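Endonuclease V (Streptomyces avermitilis, PDB 3GOC) probably cleaves double-stranded DNA at the second phosphodiester bond 3' to a deoxyinosine, a magnesium-dependent step in the repair of deaminated bases. Local coordinates at residues R41-D46 and P108-D114; V97-L101 and L130-T134. One frame throughout, in Å; residues are numbered along the deposited sequence.

Interaction 1 (R41-D46 and P108-D114); sequences RVTGVD and PGLIVCD. With MG (magnesium ion), chain D; MG (magnesium ion), chain C.
Thr43 leans over the start of the neighbouring strand, its OG1 donating to Pro108 O at 2.8 Å while OG1 and CB lie against CB of the proline ring. The hydroxyl meets a lone pair in the carbonyl plane, with a C=O...OG1 angle of 109°, and ties the residues just before strand 110-114 to strand 41-49. Replacing Thr43 by an alanine would remove OG1 and CG2, and the Pro108 carbonyl would probably lose this donor and the proline CB part of its cover. Strands 41-46 and 110-114 run parallel, and Thr43 is also held through its backbone, its N bonding Leu110 O and its O accepting from Val112 N, both nearly straight. On the same sheet face as Thr43, Val45 has CG1 anti to the carbonyl carbon (chi1 -75°), which puts CG2 between the backbone N and that carbon. There the methyl lies 3.4 Å from Cys113 SG and 3.6 Å from Ile111 CG2. The other face carries Val42, whose CG2 sits 3.8 Å from Val112 CG2 and also meets the end of Leu110. Toward their C-terminal ends the strands spread: Val45 O and Asp114 N, 3.6 Å apart, are not bonded directly but bridged by a water that donates to the carbonyl and accepts from the amide. Beyond it, Asp46 straddles two magnesium ions, OD1 binding one at 2.2 Å and OD2 the other at 2.5 Å. Asp114 OD1 lies 2.9 Å from the second ion, long for a direct bond, and receives hydrogen bonds from waters bound to both ions; Asp217 completes the protein ligands of the first. This central pairing belongs to the RNase H-like fold; its apolar packing gives way to carboxylates and water toward the C-terminal ends, beyond which the metals lie.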
# COMPACT_ATOMS: atom_id res chain seq x y z
N ARG A 41 -7.54 4.11 -10.44
CA ARG A 41 -6.38 4.17 -11.33
C ARG A 41 -5.21 4.89 -10.68
O ARG A 41 -5.39 5.76 -9.83
CB ARG A 41 -6.74 4.89 -12.64
CG ARG A 41 -7.38 4.03 -13.74
CD ARG A 41 -8.81 3.59 -13.43
NE ARG A 41 -9.34 2.74 -14.50
CZ ARG A 41 -9.91 3.18 -15.62
NH1 ARG A 41 -10.05 4.49 -15.83
NH2 ARG A 41 -10.35 2.33 -16.53
N VAL A 42 -3.99 4.51 -11.07
CA VAL A 42 -2.79 5.15 -10.56
C VAL A 42 -1.90 5.29 -11.80
O VAL A 42 -1.75 4.35 -12.58
CB VAL A 42 -2.12 4.32 -9.44
CG1 VAL A 42 -1.75 2.95 -9.96
CG2 VAL A 42 -0.92 5.06 -8.87
N THR A 43 -1.32 6.47 -11.97
CA THR A 43 -0.55 6.78 -13.16
C THR A 43 0.88 7.23 -12.93
O THR A 43 1.14 8.08 -12.08
CB THR A 43 -1.28 7.87 -13.96
OG1 THR A 43 -2.57 7.38 -14.35
CG2 THR A 43 -0.50 8.27 -15.20
N GLY A 44 1.80 6.67 -13.70
CA GLY A 44 3.18 7.09 -13.58
C GLY A 44 3.50 8.07 -14.69
O GLY A 44 2.98 7.96 -15.80
N VAL A 45 4.34 9.05 -14.39
CA VAL A 45 4.77 10.02 -15.39
C VAL A 45 6.27 10.12 -15.30
O VAL A 45 6.85 10.06 -14.20
CB VAL A 45 4.16 11.43 -15.16
CG1 VAL A 45 2.69 11.44 -15.55
CG2 VAL A 45 4.32 11.84 -13.71
N ASP A 46 6.91 10.25 -16.45
CA ASP A 46 8.36 10.38 -16.50
C ASP A 46 8.73 11.01 -17.83
O ASP A 46 7.93 11.03 -18.75
CB ASP A 46 9.04 9.01 -16.38
CG ASP A 46 10.52 9.12 -16.16
OD1 ASP A 46 11.24 8.18 -16.56
OD2 ASP A 46 10.97 10.14 -15.58
N PRO A 108 -6.20 10.10 -14.88
CA PRO A 108 -5.06 9.38 -14.29
C PRO A 108 -5.25 8.86 -12.88
O PRO A 108 -4.54 7.95 -12.45
CB PRO A 108 -3.94 10.40 -14.38
CG PRO A 108 -4.65 11.69 -14.14
CD PRO A 108 -5.93 11.54 -14.96
N GLY A 109 -6.22 9.41 -12.16
CA GLY A 109 -6.43 9.00 -10.78
C GLY A 109 -5.38 9.70 -9.95
O GLY A 109 -5.40 10.92 -9.82
N LEU A 110 -4.46 8.93 -9.38
CA LEU A 110 -3.37 9.49 -8.58
C LEU A 110 -2.11 9.46 -9.45
O LEU A 110 -1.77 8.42 -10.01
CB LEU A 110 -3.15 8.64 -7.32
CG LEU A 110 -2.03 8.99 -6.34
CD1 LEU A 110 -0.71 8.49 -6.87
CD2 LEU A 110 -2.00 10.48 -6.10
N ILE A 111 -1.44 10.60 -9.58
CA ILE A 111 -0.23 10.66 -10.41
C ILE A 111 1.02 10.50 -9.56
O ILE A 111 1.20 11.18 -8.55
CB ILE A 111 -0.12 12.01 -11.18
CG1 ILE A 111 -1.32 12.19 -12.12
CG2 ILE A 111 1.18 12.03 -11.98
CD1 ILE A 111 -2.59 12.55 -11.41
N VAL A 112 1.88 9.56 -9.96
CA VAL A 112 3.12 9.30 -9.25
C VAL A 112 4.28 9.76 -10.14
O VAL A 112 4.51 9.18 -11.21
CB VAL A 112 3.28 7.79 -8.94
CG1 VAL A 112 4.56 7.54 -8.15
CG2 VAL A 112 2.06 7.30 -8.15
N CYS A 113 4.98 10.80 -9.71
CA CYS A 113 6.11 11.33 -10.47
C CYS A 113 7.43 10.73 -10.02
O CYS A 113 7.61 10.44 -8.84
CB CYS A 113 6.19 12.85 -10.31
SG CYS A 113 4.75 13.75 -10.87
N ASP A 114 8.33 10.53 -10.97
CA ASP A 114 9.66 10.02 -10.65
C ASP A 114 10.42 11.29 -10.32
O ASP A 114 11.07 11.89 -11.18
CB ASP A 114 10.29 9.35 -11.87
CG ASP A 114 11.71 8.87 -11.60
OD1 ASP A 114 12.48 8.70 -12.57
OD2 ASP A 114 12.06 8.67 -10.43
MG MG D . 13.39 9.96 -15.04
MG MG C . 13.43 8.00 -16.43
O HOH W 1 7.88 12.23 -13.15
O HOH W 2 10.26 12.51 -14.12
O HOH W 3 13.05 6.93 -14.38
O HOH W 4 12.46 11.76 -13.46
O HOH W 5 14.91 10.48 -13.14
O HOH W 6 13.79 8.77 -18.57
O HOH W 7 15.73 7.80 -16.19

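Interaction 2 (V97-L101 and L130-T134); sequences VLAAL and LGVLT
Leu130 O is gripped twice by Thr134, from its hydroxyl OG1 at 2.8 Å and from its backbone N at 3.0 Å, the two donors reaching opposite faces of the carbonyl plane. OG1 also bonds Leu136 N just past the helix, so the threonine fastens the last turn of 126-134 to the chain that follows. With OG1 set between the backbone N and the carbonyl carbon (chi1 61°), CG2 is swung anti to that carbon and faces helix 94-102, where it lies 3.6 Å from Leu98 CD2. All contacts across the interface are apolar. Leu130 is its hub: CD1 is 3.7 Å from Leu98 CD2, the two leucines lying alongside one another and pointing opposite ways, and 3.8 Å from Val97 CG1. Leu101 comes from the next turn and meets the same methyl tip to tip, CD1 against CD1 at 3.9 Å. At the margin Leu98 and Leu133 are set nearly perpendicular and touch more lightly, CD1 to CD1 at 4.2 Å. The helix segments are inclined at 54° with axes 11.7 Å apart, a distance spanned by the branched ends of the side chains. Val97 and Leu101 also pack on the sheet, against Val47 and Ala58 and against Val45 and Ala60, so this contact joins two helices that lie on the same sheet face. Since the threonine satisfies its hydroxyl within its own helix and the following turn, it offers a methyl across the interface, and the helices are held to each other here by dispersion and burial, without a directional bond.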
# COMPACT_ATOMS: atom_id res chain seq x y z
N VAL A 97 4.53 17.21 -20.19
CA VAL A 97 3.91 16.25 -19.28
C VAL A 97 2.39 16.45 -19.32
O VAL A 97 1.63 15.48 -19.36
CB VAL A 97 4.42 16.43 -17.83
CG1 VAL A 97 3.64 15.54 -16.88
CG2 VAL A 97 5.90 16.08 -17.77
N LEU A 98 1.96 17.71 -19.31
CA LEU A 98 0.53 18.00 -19.37
C LEU A 98 -0.05 17.45 -20.67
O LEU A 98 -1.16 16.94 -20.69
CB LEU A 98 0.29 19.52 -19.28
CG LEU A 98 0.58 20.16 -17.92
CD1 LEU A 98 0.49 21.67 -18.06
CD2 LEU A 98 -0.39 19.65 -16.87
N ALA A 99 0.73 17.54 -21.75
CA ALA A 99 0.28 17.05 -23.05
C ALA A 99 0.12 15.53 -23.06
O ALA A 99 -0.83 14.99 -23.65
CB ALA A 99 1.26 17.48 -24.14
N ALA A 100 1.05 14.83 -22.42
CA ALA A 100 0.95 13.37 -22.38
C ALA A 100 -0.28 12.97 -21.58
O ALA A 100 -1.01 12.05 -21.96
CB ALA A 100 2.22 12.77 -21.75
N LEU A 101 -0.52 13.65 -20.46
CA LEU A 101 -1.70 13.33 -19.64
C LEU A 101 -2.97 13.61 -20.43
O LEU A 101 -3.92 12.83 -20.40
CB LEU A 101 -1.69 14.15 -18.35
CG LEU A 101 -0.62 13.76 -17.32
CD1 LEU A 101 -0.49 14.87 -16.30
CD2 LEU A 101 -0.99 12.44 -16.64
N LEU A 130 2.82 19.99 -10.92
CA LEU A 130 1.88 19.27 -11.79
C LEU A 130 0.53 19.12 -11.10
O LEU A 130 -0.52 19.24 -11.73
CB LEU A 130 2.45 17.88 -12.12
CG LEU A 130 1.62 17.00 -13.05
CD1 LEU A 130 1.56 17.60 -14.46
CD2 LEU A 130 2.25 15.61 -13.10
N GLY A 131 0.56 18.87 -9.79
CA GLY A 131 -0.67 18.72 -9.03
C GLY A 131 -1.55 19.96 -9.08
O GLY A 131 -2.75 19.88 -9.35
N VAL A 132 -0.96 21.11 -8.80
CA VAL A 132 -1.72 22.35 -8.81
C VAL A 132 -2.25 22.73 -10.20
O VAL A 132 -3.37 23.25 -10.32
CB VAL A 132 -0.87 23.51 -8.24
CG1 VAL A 132 -1.59 24.84 -8.45
CG2 VAL A 132 -0.64 23.28 -6.75
N LEU A 133 -1.48 22.46 -11.25
CA LEU A 133 -1.93 22.78 -12.60
C LEU A 133 -3.06 21.87 -13.08
O LEU A 133 -3.95 22.32 -13.81
CB LEU A 133 -0.77 22.71 -13.58
CG LEU A 133 0.33 23.76 -13.40
CD1 LEU A 133 1.42 23.54 -14.43
CD2 LEU A 133 -0.25 25.16 -13.53
N THR A 134 -3.01 20.60 -12.69
CA THR A 134 -4.03 19.64 -13.11
C THR A 134 -5.18 19.56 -12.13
O THR A 134 -6.29 19.16 -12.49
CB THR A 134 -3.45 18.21 -13.22
OG1 THR A 134 -2.96 17.79 -11.94
CG2 THR A 134 -2.31 18.17 -14.24

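Interaction 2 lies on the sheet face of interaction 1 that carries Thr43, Val45, Ile111 and Cys113, and the two centres are 10 Å apart. Leu130 joins them through its second methyl: its CD2 is 3.8 Å from Cys113 SG and 3.9 Å from Ile111 CG2. From the other helix, Leu101 CD2 reaches Val45 CG1 at 4.0 Å. Helices 94-102 and 126-134 precede and follow, along the chain, the strand that carries Asp114. The side chain of Val97 is about 8 Å from that of Asp46 and about 10 Å from a magnesium ion, so this helix contact lies near the metal site without contributing a ligand to it.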